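Local atomic coordinates of effector protein HopAB2 (Pseudomonas syringae pv. tomato, PDB entry 3TL8), a protein that acts as a virulence factor that suppresses plant immunity and programmed cell death, but triggers resistance in tomato when the host Pto protein recognises it. Residues 31-34 with 35-39; 53-56 with 57-60. One frame throughout, in Å; residues are numbered along the deposited sequence.

Overall arrangement
The modelled part of this chain, which is the BAK1-binding domain of a longer effector, folds into four helices joined by loops, with no strand. Interaction 1 comes first along the chain, near the start of helix 29-49; interaction 2 follows at the start of the next helix, 54-65. The two lie on opposite sides of the chain's centre: their own centres are 22 Å apart and their nearest atoms about 12 Å, so they do not touch. Their surroundings differ as well. Residues 31-39 meet another protein of the assembly, whereas residues 53-60 pack within the chain, against helices 29-49 and 98-109. Both belong to the host-recognition region.

Interaction 1 (31-34 with 35-39); sequences AMRN and RGNDE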
loop_
_atom_site.group_PDB
_atom_site.type_symbol
_atom_site.label_atom_id
_atom_site.label_comp_id
_atom_site.label_asym_id
_atom_site.label_seq_id
_atom_site.Cartn_x
_atom_site.Cartn_y
_atom_site.Cartn_z
ATOM N N ALA B 31 -6.121 -15.478 -15.892
ATOM C CA ALA B 31 -5.038 -15.784 -16.820
ATOM C C ALA B 31 -3.737 -15.178 -16.333
ATOM O O ALA B 31 -2.708 -15.852 -16.310
ATOM C CB ALA B 31 -5.367 -15.284 -18.222
ATOM N N MET B 32 -3.787 -13.909 -15.935
ATOM C CA MET B 32 -2.588 -13.196 -15.513
ATOM C C MET B 32 -1.954 -13.920 -14.344
ATOM O O MET B 32 -0.732 -14.061 -14.257
ATOM C CB MET B 32 -2.931 -11.769 -15.089
ATOM C CG MET B 32 -3.117 -10.796 -16.236
ATOM S SD MET B 32 -3.532 -9.131 -15.668
ATOM C CE MET B 32 -1.934 -8.518 -15.126
ATOM N N ARG B 33 -2.821 -14.357 -13.443
ATOM C CA ARG B 33 -2.438 -15.026 -12.216
ATOM C C ARG B 33 -1.887 -16.411 -12.541
ATOM O O ARG B 33 -0.932 -16.877 -11.926
ATOM C CB ARG B 33 -3.680 -15.139 -11.339
ATOM C CG ARG B 33 -3.536 -15.955 -10.092
ATOM C CD ARG B 33 -4.922 -16.427 -9.624
ATOM N NE ARG B 33 -5.868 -15.335 -9.336
ATOM C CZ ARG B 33 -7.125 -15.300 -9.780
ATOM N NH1 ARG B 33 -7.585 -16.287 -10.541
ATOM N NH2 ARG B 33 -7.930 -14.289 -9.467
ATOM N N ASN B 34 -2.503 -17.068 -13.513
ATOM C CA ASN B 34 -2.062 -18.386 -13.918
ATOM C C ASN B 34 -0.661 -18.329 -14.518
ATOM O O ASN B 34 0.182 -19.171 -14.231
ATOM C CB ASN B 34 -3.060 -19.008 -14.901
ATOM C CG ASN B 34 -4.333 -19.468 -14.219
ATOM O OD1 ASN B 34 -4.331 -19.766 -13.026
ATOM N ND2 ASN B 34 -5.424 -19.532 -14.973
ATOM N N ARG B 35 -0.421 -17.309 -15.333
ATOM C CA ARG B 35 0.848 -17.156 -16.023
ATOM C C ARG B 35 1.976 -16.935 -15.036
ATOM O O ARG B 35 3.054 -17.510 -15.175
ATOM C CB ARG B 35 0.772 -16.004 -17.025
ATOM C CG ARG B 35 1.962 -15.900 -17.956
ATOM C CD ARG B 35 1.665 -14.958 -19.114
ATOM N NE ARG B 35 1.231 -13.642 -18.648
ATOM C CZ ARG B 35 -0.020 -13.188 -18.719
ATOM N NH1 ARG B 35 -0.977 -13.936 -19.257
ATOM N NH2 ARG B 35 -0.315 -11.980 -18.256
ATOM N N GLY B 36 1.716 -16.116 -14.025
ATOM C CA GLY B 36 2.693 -15.835 -12.987
ATOM C C GLY B 36 3.014 -17.077 -12.189
ATOM O O GLY B 36 4.169 -17.319 -11.851
ATOM N N ASN B 37 1.988 -17.864 -11.878
ATOM C CA ASN B 37 2.188 -19.138 -11.193
ATOM C C ASN B 37 2.966 -20.125 -12.066
ATOM O O ASN B 37 3.742 -20.951 -11.563
ATOM C CB ASN B 37 0.849 -19.760 -10.772
ATOM C CG ASN B 37 0.145 -18.958 -9.688
ATOM O OD1 ASN B 37 0.780 -18.226 -8.928
ATOM N ND2 ASN B 37 -1.175 -19.089 -9.619
ATOM N N ASP B 38 2.751 -20.036 -13.375
ATOM C CA ASP B 38 3.438 -20.917 -14.303
ATOM C C ASP B 38 4.895 -20.480 -14.548
ATOM O O ASP B 38 5.801 -21.287 -14.452
ATOM C CB ASP B 38 2.642 -21.071 -15.608
ATOM C CG ASP B 38 1.311 -21.802 -15.399
ATOM O OD1 ASP B 38 1.183 -22.505 -14.373
ATOM O OD2 ASP B 38 0.396 -21.676 -16.250
ATOM N N GLU B 39 5.117 -19.203 -14.839
ATOM C CA GLU B 39 6.471 -18.688 -14.974
ATOM C C GLU B 39 7.275 -18.935 -13.704
ATOM O O GLU B 39 8.495 -19.116 -13.755
ATOM C CB GLU B 39 6.458 -17.191 -15.285
ATOM C CG GLU B 39 6.194 -16.847 -16.740
ATOM C CD GLU B 39 6.214 -15.346 -16.990
ATOM O OE1 GLU B 39 6.315 -14.578 -16.006
ATOM O OE2 GLU B 39 6.129 -14.932 -18.169
HETATM O O HOH W 1 -2.756 -20.648 -11.129
#
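R35 reaches back along its own helix to M32 and A31, one turn earlier. Its CB sits 3.6 Å from A31 O and much the same distance from M32 O, tucked in beside the carbonyls of the preceding turn. With CG anti to the backbone N (chi1 -171°) and a bend at chi3, the chain doubles back toward the start of the helix. The guanidinium therefore ends beside M32: CZ lies 4.1 Å from M32 CA, and NH2 comes to 3.7 Å from M32 CG. NH1 is turned toward A31, 3.9 Å from its O, a loose approach rather than a bond. The M32 and R35 chains cross at a slant, and the methionine meets the guanidinium with its CG methylene rather than its sulfur.

A second pairing runs along a different side. N34 and N37 are joined by one water, which donates to N34 OD1 at 2.6 Å and accepts from N37 ND2 at 2.7 Å, tying the two amide ends together at the surface. R33 lies alongside N37, both side chains pointing the same way, with the guanidinium and amide planes 30° apart. The tip of R33 has its partner elsewhere: NH2 hydrogen-bonds to a modified side chain of another protein in the assembly, and M32 packs on a polar side chain of that same chain.

Beneath these side chains the backbone is bonded regularly, R35 N to A31 O at 2.9 Å and on through G36, N37 and D38 to M32, R33 and N34. This is the i to i+4 pattern of an alpha helix, here presenting M32 and R33 to a partner protein, consistent with the BAK1-binding domain to which helix 29-49 belongs.

Interaction 2 (53-56 with 57-60); sequences NLEH and LRTA
The E55 carboxylate and the R58 guanidinium stand nearly perpendicular, their planes 82° apart, and OE1 of E55 approaches the guanidinium of R58 obliquely. Their chains run side by side the same way. E55 is bent at chi2 (-79°), which turns OE1 toward R58 NH1 at 3.6 Å, a long salt bridge, while R58 is extended from CG to NE. R58 NE also makes a weak hydrogen bond to N107 OD1, so the guanidinium links this turn to helix 98-109.

On the inner side, L57 sets its CB 3.3 Å from L54 O, and the leucine branches meet CD2 to CD2 at 4.2 Å. L54 and L57 go on to pack against both helix 29-49 and helix 98-109. T59 OG1 makes a weak hydrogen bond to H56 O at 3.3 Å, beside the bond from T59 N to the same oxygen.

R58 N to L54 O, 2.9 Å and 161° at the hydrogen, is a regular helical bond, whereas those from L57 N are weak. N53 occupies the N-cap position, though its capping bond is weak and uncertain. The whole is the N-cap and first two turns of amphipathic helix 54-65, L54 and L57 turned into the helical bundle, the E55-R58 pair along its margin beside N107 and L110.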
loop_
_atom_site.group_PDB
_atom_site.type_symbol
_atom_site.label_atom_id
_atom_site.label_comp_id
_atom_site.label_asym_id
_atom_site.label_seq_id
_atom_site.Cartn_x
_atom_site.Cartn_y
_atom_site.Cartn_z
ATOM N N ASN B 53 20.252 -24.414 -3.387
ATOM C CA ASN B 53 19.765 -24.735 -2.058
ATOM C C ASN B 53 18.443 -24.008 -1.829
ATOM O O ASN B 53 18.393 -22.776 -1.842
ATOM C CB ASN B 53 20.797 -24.363 -0.993
ATOM C CG ASN B 53 20.495 -25.000 0.354
ATOM O OD1 ASN B 53 19.374 -25.451 0.607
ATOM N ND2 ASN B 53 21.490 -25.025 1.232
ATOM N N LEU B 54 17.376 -24.777 -1.627
ATOM C CA LEU B 54 16.020 -24.227 -1.594
ATOM C C LEU B 54 15.505 -23.839 -0.203
ATOM O O LEU B 54 14.976 -22.743 -0.030
ATOM C CB LEU B 54 15.038 -25.164 -2.305
ATOM C CG LEU B 54 15.303 -25.312 -3.806
ATOM C CD1 LEU B 54 14.080 -25.845 -4.518
ATOM C CD2 LEU B 54 15.726 -23.981 -4.412
ATOM N N GLU B 55 15.645 -24.727 0.779
ATOM C CA GLU B 55 15.328 -24.362 2.157
ATOM C C GLU B 55 16.256 -23.227 2.572
ATOM O O GLU B 55 15.977 -22.475 3.510
ATOM C CB GLU B 55 15.474 -25.560 3.098
ATOM C CG GLU B 55 14.269 -26.509 3.120
ATOM C CD GLU B 55 13.110 -25.986 3.963
ATOM O OE1 GLU B 55 13.223 -24.867 4.512
ATOM O OE2 GLU B 55 12.088 -26.700 4.081
ATOM N N HIS B 56 17.369 -23.126 1.853
ATOM C CA HIS B 56 18.296 -22.010 1.965
ATOM C C HIS B 56 17.602 -20.783 1.428
ATOM O O HIS B 56 17.595 -19.729 2.049
ATOM C CB HIS B 56 19.491 -22.281 1.058
ATOM C CG HIS B 56 20.815 -21.946 1.664
ATOM N ND1 HIS B 56 21.247 -22.490 2.853
ATOM C CD2 HIS B 56 21.817 -21.150 1.225
ATOM C CE1 HIS B 56 22.453 -22.028 3.131
ATOM N NE2 HIS B 56 22.822 -21.213 2.158
ATOM N N LEU B 57 17.018 -20.960 0.247
ATOM C CA LEU B 57 16.507 -19.871 -0.573
ATOM C C LEU B 57 15.299 -19.162 0.034
ATOM O O LEU B 57 15.189 -17.938 -0.047
ATOM C CB LEU B 57 16.175 -20.383 -1.976
ATOM C CG LEU B 57 15.613 -19.344 -2.943
ATOM C CD1 LEU B 57 16.235 -17.992 -2.684
ATOM C CD2 LEU B 57 15.812 -19.762 -4.393
ATOM N N ARG B 58 14.399 -19.931 0.635
ATOM C CA ARG B 58 13.259 -19.361 1.337
ATOM C C ARG B 58 13.705 -18.093 2.055
ATOM O O ARG B 58 13.065 -17.047 1.955
ATOM C CB ARG B 58 12.734 -20.362 2.367
ATOM C CG ARG B 58 11.296 -20.801 2.183
ATOM C CD ARG B 58 10.950 -21.855 3.220
ATOM N NE ARG B 58 9.547 -22.246 3.171
ATOM C CZ ARG B 58 9.005 -23.163 3.968
ATOM N NH1 ARG B 58 9.757 -23.782 4.868
ATOM N NH2 ARG B 58 7.713 -23.461 3.865
ATOM N N THR B 59 14.832 -18.196 2.755
ATOM C CA THR B 59 15.316 -17.128 3.625
ATOM C C THR B 59 15.669 -15.840 2.884
ATOM O O THR B 59 15.269 -14.756 3.298
ATOM C CB THR B 59 16.532 -17.592 4.449
ATOM O OG1 THR B 59 16.274 -18.891 4.995
ATOM C CG2 THR B 59 16.819 -16.610 5.581
ATOM N N ALA B 60 16.419 -15.954 1.795
ATOM C CA ALA B 60 16.824 -14.768 1.047
ATOM C C ALA B 60 15.601 -14.070 0.458
ATOM O O ALA B 60 15.544 -12.839 0.393
ATOM C CB ALA B 60 17.808 -15.130 -0.046
#